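Local atomic coordinates of ribosomal RNA small subunit methyltransferase E (PDB entry 5O95), a protein that probably methylates the N3 position of a uridine in 16S ribosomal RNA, with S-adenosyl-L-methionine as methyl donor. Residues I9-E14 and L21-E26; I173-F178 and G200-E205. All blocks are in the same frame, centred on the assembly; numbering follows the deposited sequence.

Overall arrangement
Contact 1 (9-14 with 21-26) and contact 2 (173-178 with 200-205) lie on opposite sides of the chain's centre, their own centres about 44 Å apart, and share no element. Contact 1 belongs to the N-terminal PUA-like region, where the chain just past two strands is joined by a polar grip: one buried glutamine amide hydrogen-bonds a serine at a helix start. Contact 2 belongs to the SPOUT methyltransferase region and is chiefly apolar, a buried phenylalanine ring set against a strand end, with one water bridge beside it. Both are partly buried, both include an N-cap serine, but only contact 2 includes a cofactor-binding residue, L174.

Contact 1: residues I9-E14 and L21-E26; sequences IYQPGE and LELSPE
The carboxamide of Q11 faces S24 with both of its polar atoms. Q11 OE1 accepts the backbone N-H of S24 at 2.8 Å, in a nearly straight bond (165° at the hydrogen) whose donor is tilted 21° from the carbonyl plane. On the other branch, Q11 NE2 donates to S24 OG at 3.0 Å, with the oxygen close to the amide plane. The second N-H of Q11 NE2 is spent within its own segment, on Y10 O at 2.9 Å. Three bonds thus fix the amide's rotation and tell its oxygen from its nitrogen. A bend at chi2 turns the amide out of the line of the chain and toward S24.

Closer to the backbone, at CG, the side chain of L23 runs roughly perpendicular to that of Q11, and L23 CD2 lies 3.9 Å from Q11 CG. L21 CD2 approaches Q11 CG more loosely, at 4.4 Å.

With chi1 at 61°, S24 OG is flanked by its own backbone N and carbonyl carbon, from where it also caps A27 N at the start of helix 25-34. The serine hydroxyl is therefore both helix cap and acceptor for Q11. The arrangement is a serine N-cap tied to a glutamine: it links the exit of strand 8-10 to the turn leading from strand 20-22 into helix 25-34, these strands being the edges, within this chain, of the mixed sheet in the PUA-like domain.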
loop_
_atom_site.group_PDB
_atom_site.type_symbol
_atom_site.label_atom_id
_atom_site.label_comp_id
_atom_site.label_asym_id
_atom_site.label_seq_id
_atom_site.Cartn_x
_atom_site.Cartn_y
_atom_site.Cartn_z
ATOM N N ILE B 9 9.906 0.857 21.466
ATOM C CA ILE B 9 10.073 -0.570 21.745
ATOM C C ILE B 9 8.869 -1.031 22.558
ATOM O O ILE B 9 8.569 -0.455 23.608
ATOM C CB ILE B 9 11.369 -0.851 22.545
ATOM C CG1 ILE B 9 12.622 -0.381 21.789
ATOM C CG2 ILE B 9 11.479 -2.328 22.925
ATOM C CD1 ILE B 9 12.890 -1.194 20.494
ATOM N N TYR B 10 8.196 -2.080 22.100
ATOM C CA TYR B 10 7.070 -2.624 22.839
ATOM C C TYR B 10 7.588 -3.488 23.983
ATOM O O TYR B 10 8.370 -4.421 23.761
ATOM C CB TYR B 10 6.268 -3.529 21.900
ATOM C CG TYR B 10 5.224 -4.371 22.578
ATOM C CD1 TYR B 10 4.106 -3.804 23.184
ATOM C CD2 TYR B 10 5.368 -5.756 22.632
ATOM C CE1 TYR B 10 3.138 -4.590 23.796
ATOM C CE2 TYR B 10 4.408 -6.561 23.245
ATOM C CZ TYR B 10 3.305 -5.983 23.829
ATOM O OH TYR B 10 2.361 -6.787 24.424
ATOM N N GLN B 11 7.146 -3.179 25.214
ATOM C CA GLN B 11 7.388 -4.061 26.353
ATOM C C GLN B 11 6.094 -4.133 27.146
ATOM O O GLN B 11 5.597 -3.087 27.601
ATOM C CB GLN B 11 8.475 -3.484 27.274
ATOM C CG GLN B 11 9.906 -3.545 26.739
ATOM C CD GLN B 11 10.436 -4.959 26.724
ATOM O OE1 GLN B 11 11.047 -5.431 27.694
ATOM N NE2 GLN B 11 10.185 -5.666 25.619
ATOM N N PRO B 12 5.524 -5.317 27.349
ATOM C CA PRO B 12 4.296 -5.415 28.136
ATOM C C PRO B 12 4.594 -5.116 29.599
ATOM O O PRO B 12 5.726 -5.255 30.068
ATOM C CB PRO B 12 3.875 -6.875 27.952
ATOM C CG PRO B 12 5.156 -7.595 27.678
ATOM C CD PRO B 12 5.960 -6.629 26.829
ATOM N N GLY B 13 3.559 -4.682 30.302
ATOM C CA GLY B 13 3.634 -4.512 31.749
ATOM C C GLY B 13 3.304 -3.095 32.168
ATOM O O GLY B 13 3.156 -2.185 31.358
ATOM N N GLU B 14 3.176 -2.938 33.488
ATOM C CA GLU B 14 2.976 -1.643 34.118
ATOM C C GLU B 14 4.267 -1.273 34.826
ATOM O O GLU B 14 4.876 -2.124 35.494
ATOM C CB GLU B 14 1.877 -1.751 35.168
ATOM C CG GLU B 14 0.530 -2.135 34.641
ATOM C CD GLU B 14 -0.053 -1.089 33.729
ATOM O OE1 GLU B 14 0.111 0.111 34.032
ATOM O OE2 GLU B 14 -0.669 -1.469 32.711
ATOM N N LEU B 21 14.262 -1.427 34.335
ATOM C CA LEU B 21 13.651 -2.510 33.581
ATOM C C LEU B 21 14.722 -3.192 32.744
ATOM O O LEU B 21 15.365 -2.544 31.908
ATOM C CB LEU B 21 12.550 -1.959 32.677
ATOM C CG LEU B 21 11.934 -2.963 31.706
ATOM C CD1 LEU B 21 11.253 -4.089 32.470
ATOM C CD2 LEU B 21 10.964 -2.248 30.780
ATOM N N GLU B 22 14.925 -4.487 32.977
ATOM C CA GLU B 22 15.707 -5.292 32.055
ATOM C C GLU B 22 14.806 -5.664 30.888
ATOM O O GLU B 22 13.771 -6.318 31.071
ATOM C CB GLU B 22 16.227 -6.558 32.729
ATOM C CG GLU B 22 17.071 -7.393 31.784
ATOM C CD GLU B 22 17.620 -8.639 32.436
ATOM O OE1 GLU B 22 17.389 -8.814 33.644
ATOM O OE2 GLU B 22 18.279 -9.438 31.744
ATOM N N LEU B 23 15.174 -5.227 29.692
ATOM C CA LEU B 23 14.320 -5.520 28.555
ATOM C C LEU B 23 14.187 -7.019 28.378
ATOM O O LEU B 23 15.081 -7.783 28.746
ATOM C CB LEU B 23 14.913 -4.905 27.295
ATOM C CG LEU B 23 14.989 -3.384 27.311
ATOM C CD1 LEU B 23 15.544 -2.929 25.958
ATOM C CD2 LEU B 23 13.623 -2.768 27.558
ATOM N N SER B 24 13.047 -7.442 27.803
ATOM C CA SER B 24 12.900 -8.846 27.465
ATOM C C SER B 24 14.068 -9.260 26.579
ATOM O O SER B 24 14.636 -8.423 25.873
ATOM C CB SER B 24 11.601 -9.067 26.699
ATOM O OG SER B 24 11.606 -8.322 25.478
ATOM N N PRO B 25 14.456 -10.538 26.603
ATOM C CA PRO B 25 15.572 -10.965 25.745
ATOM C C PRO B 25 15.386 -10.588 24.284
ATOM O O PRO B 25 16.348 -10.169 23.628
ATOM C CB PRO B 25 15.617 -12.485 25.968
ATOM C CG PRO B 25 15.120 -12.636 27.393
ATOM C CD PRO B 25 14.038 -11.598 27.544
ATOM N N GLU B 26 14.170 -10.729 23.754
ATOM C CA GLU B 26 13.931 -10.338 22.366
ATOM C C GLU B 26 14.182 -8.852 22.161
ATOM O O GLU B 26 14.778 -8.450 21.156
ATOM C CB GLU B 26 12.508 -10.705 21.937
ATOM C CG GLU B 26 12.323 -12.197 21.733
ATOM C CD GLU B 26 13.197 -12.732 20.623
ATOM O OE1 GLU B 26 12.912 -12.412 19.454
ATOM O OE2 GLU B 26 14.172 -13.457 20.919
#

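Contact 2: residues I173-F178 and G200-E205; sequences ILHPAF and GGFSDE
Water 1 is held between the two segments: it accepts the backbone N-H of F202 at 2.9 Å and lies 3.2 Å from H175 NE2, in the plane of the imidazole at its edge. The water bridges the loop after strand 170-174 to the glycine-rich loop before helix 204-212. H175 can meet it because CG is anti to the backbone N (chi1 -169°), which carries the ring across toward 200-205.

Beside the bridge, F202 contributes about half of the buried surface, the largest single share. I173 reaches out to meet the F202 ring head-on and lays CD1 over one face, a CH-pi contact with I173 CD1 3.9 Å from the F202 ring centroid and 21° off the ring normal. The methyl sits toward the rim, nearest to CZ and CE2. At the ring's edge, in its plane, L174 O lies 3.7 Å from F202 CE2. H175 CD2 also approaches near that plane, 3.7 Å from F202 CD2; the two side chains pass alongside one another, pointing opposite ways, and their ring planes stand at 71°, an oblique pair with centroids 5.9 Å apart. One face and part of the edge of the phenyl group are thus lined by three successive residues, I173, L174 and H175, while I195 and I207 add further apolar contacts to F202.

Next to F202 in sequence, S203 caps helix 204-212. L174 binds S-adenosyl-L-methionine in this protein, as does G197, which F202 also approaches, although this chain is modelled without the cofactor. With neighbouring parallel strands 170-174 and 191-196 both running into these loops, the contact lies beside the cofactor site at the C-terminal strand ends of the SPOUT methyltransferase fold.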
loop_
_atom_site.group_PDB
_atom_site.type_symbol
_atom_site.label_atom_id
_atom_site.label_comp_id
_atom_site.label_asym_id
_atom_site.label_seq_id
_atom_site.Cartn_x
_atom_site.Cartn_y
_atom_site.Cartn_z
ATOM N N ILE B 173 -17.806 -6.843 2.019
ATOM C CA ILE B 173 -16.963 -7.804 1.327
ATOM C C ILE B 173 -16.549 -7.180 0.002
ATOM O O ILE B 173 -17.381 -6.606 -0.705
ATOM C CB ILE B 173 -17.689 -9.154 1.144
ATOM C CG1 ILE B 173 -16.809 -10.169 0.409
ATOM C CG2 ILE B 173 -19.054 -8.956 0.495
ATOM C CD1 ILE B 173 -17.348 -11.584 0.530
ATOM N N LEU B 174 -15.258 -7.257 -0.314
ATOM C CA LEU B 174 -14.765 -6.791 -1.609
ATOM C C LEU B 174 -15.165 -7.800 -2.672
ATOM O O LEU B 174 -14.541 -8.852 -2.819
ATOM C CB LEU B 174 -13.254 -6.604 -1.580
ATOM C CG LEU B 174 -12.755 -5.273 -1.029
ATOM C CD1 LEU B 174 -11.250 -5.215 -1.138
ATOM C CD2 LEU B 174 -13.389 -4.132 -1.810
ATOM N N HIS B 175 -16.217 -7.474 -3.425
ATOM C CA HIS B 175 -16.706 -8.356 -4.476
ATOM C C HIS B 175 -17.492 -7.519 -5.468
ATOM O O HIS B 175 -18.276 -6.659 -5.050
ATOM C CB HIS B 175 -17.594 -9.465 -3.902
ATOM C CG HIS B 175 -17.915 -10.547 -4.886
ATOM N ND1 HIS B 175 -19.187 -10.754 -5.376
ATOM C CD2 HIS B 175 -17.125 -11.467 -5.489
ATOM C CE1 HIS B 175 -19.168 -11.758 -6.235
ATOM N NE2 HIS B 175 -17.929 -12.209 -6.322
ATOM N N PRO B 176 -17.342 -7.760 -6.765
ATOM C CA PRO B 176 -17.900 -6.834 -7.762
ATOM C C PRO B 176 -19.407 -6.940 -7.942
ATOM O O PRO B 176 -20.062 -5.922 -8.198
ATOM C CB PRO B 176 -17.158 -7.218 -9.051
ATOM C CG PRO B 176 -15.966 -8.002 -8.614
ATOM C CD PRO B 176 -16.386 -8.707 -7.361
ATOM N N ALA B 177 -19.965 -8.154 -7.842
ATOM C CA ALA B 177 -21.372 -8.358 -8.170
ATOM C C ALA B 177 -22.264 -7.527 -7.255
ATOM O O ALA B 177 -22.200 -7.648 -6.021
ATOM C CB ALA B 177 -21.727 -9.841 -8.062
ATOM N N PHE B 178 -23.077 -6.668 -7.877
ATOM C CA PHE B 178 -24.016 -5.790 -7.180
ATOM C C PHE B 178 -23.316 -4.866 -6.195
ATOM O O PHE B 178 -23.925 -4.405 -5.230
ATOM C CB PHE B 178 -25.145 -6.570 -6.500
ATOM C CG PHE B 178 -25.906 -7.456 -7.443
ATOM C CD1 PHE B 178 -26.928 -6.938 -8.215
ATOM C CD2 PHE B 178 -25.585 -8.797 -7.568
ATOM C CE1 PHE B 178 -27.627 -7.749 -9.094
ATOM C CE2 PHE B 178 -26.280 -9.614 -8.445
ATOM C CZ PHE B 178 -27.300 -9.090 -9.207
ATOM N N GLY B 200 -8.579 -15.034 -7.030
ATOM C CA GLY B 200 -9.584 -15.727 -7.816
ATOM C C GLY B 200 -11.022 -15.509 -7.405
ATOM O O GLY B 200 -11.923 -16.059 -8.038
ATOM N N GLY B 201 -11.280 -14.754 -6.340
ATOM C CA GLY B 201 -12.639 -14.403 -5.975
ATOM C C GLY B 201 -13.306 -15.411 -5.059
ATOM O O GLY B 201 -12.659 -16.156 -4.315
ATOM N N PHE B 202 -14.641 -15.421 -5.119
ATOM C CA PHE B 202 -15.473 -16.275 -4.280
ATOM C C PHE B 202 -16.410 -17.113 -5.140
ATOM O O PHE B 202 -16.900 -16.657 -6.177
ATOM C CB PHE B 202 -16.345 -15.433 -3.344
ATOM C CG PHE B 202 -15.564 -14.546 -2.404
ATOM C CD1 PHE B 202 -15.085 -15.041 -1.203
ATOM C CD2 PHE B 202 -15.328 -13.223 -2.715
ATOM C CE1 PHE B 202 -14.378 -14.221 -0.338
ATOM C CE2 PHE B 202 -14.625 -12.409 -1.864
ATOM C CZ PHE B 202 -14.151 -12.914 -0.669
ATOM N N SER B 203 -16.686 -18.331 -4.682
ATOM C CA SER B 203 -17.647 -19.181 -5.374
ATOM C C SER B 203 -19.066 -18.671 -5.135
ATOM O O SER B 203 -19.322 -17.870 -4.232
ATOM C CB SER B 203 -17.533 -20.625 -4.887
ATOM O OG SER B 203 -18.117 -20.773 -3.607
ATOM N N ASP B 204 -19.999 -19.141 -5.970
ATOM C CA ASP B 204 -21.396 -18.744 -5.811
ATOM C C ASP B 204 -21.929 -19.129 -4.438
ATOM O O ASP B 204 -22.711 -18.384 -3.834
ATOM C CB ASP B 204 -22.256 -19.386 -6.900
ATOM C CG ASP B 204 -22.059 -18.739 -8.253
ATOM O OD1 ASP B 204 -21.653 -17.559 -8.297
ATOM O OD2 ASP B 204 -22.317 -19.413 -9.272
ATOM N N GLU B 205 -21.514 -20.292 -3.930
ATOM C CA GLU B 205 -21.971 -20.738 -2.621
ATOM C C GLU B 205 -21.395 -19.867 -1.511
ATOM O O GLU B 205 -22.077 -19.582 -0.520
ATOM C CB GLU B 205 -21.608 -22.212 -2.421
ATOM C CG GLU B 205 -21.810 -22.745 -1.015
ATOM C CD GLU B 205 -21.298 -24.164 -0.855
ATOM O OE1 GLU B 205 -20.809 -24.737 -1.852
ATOM O OE2 GLU B 205 -21.381 -24.704 0.267
HETATM O O HOH W 1 -15.686 -14.108 -7.517
#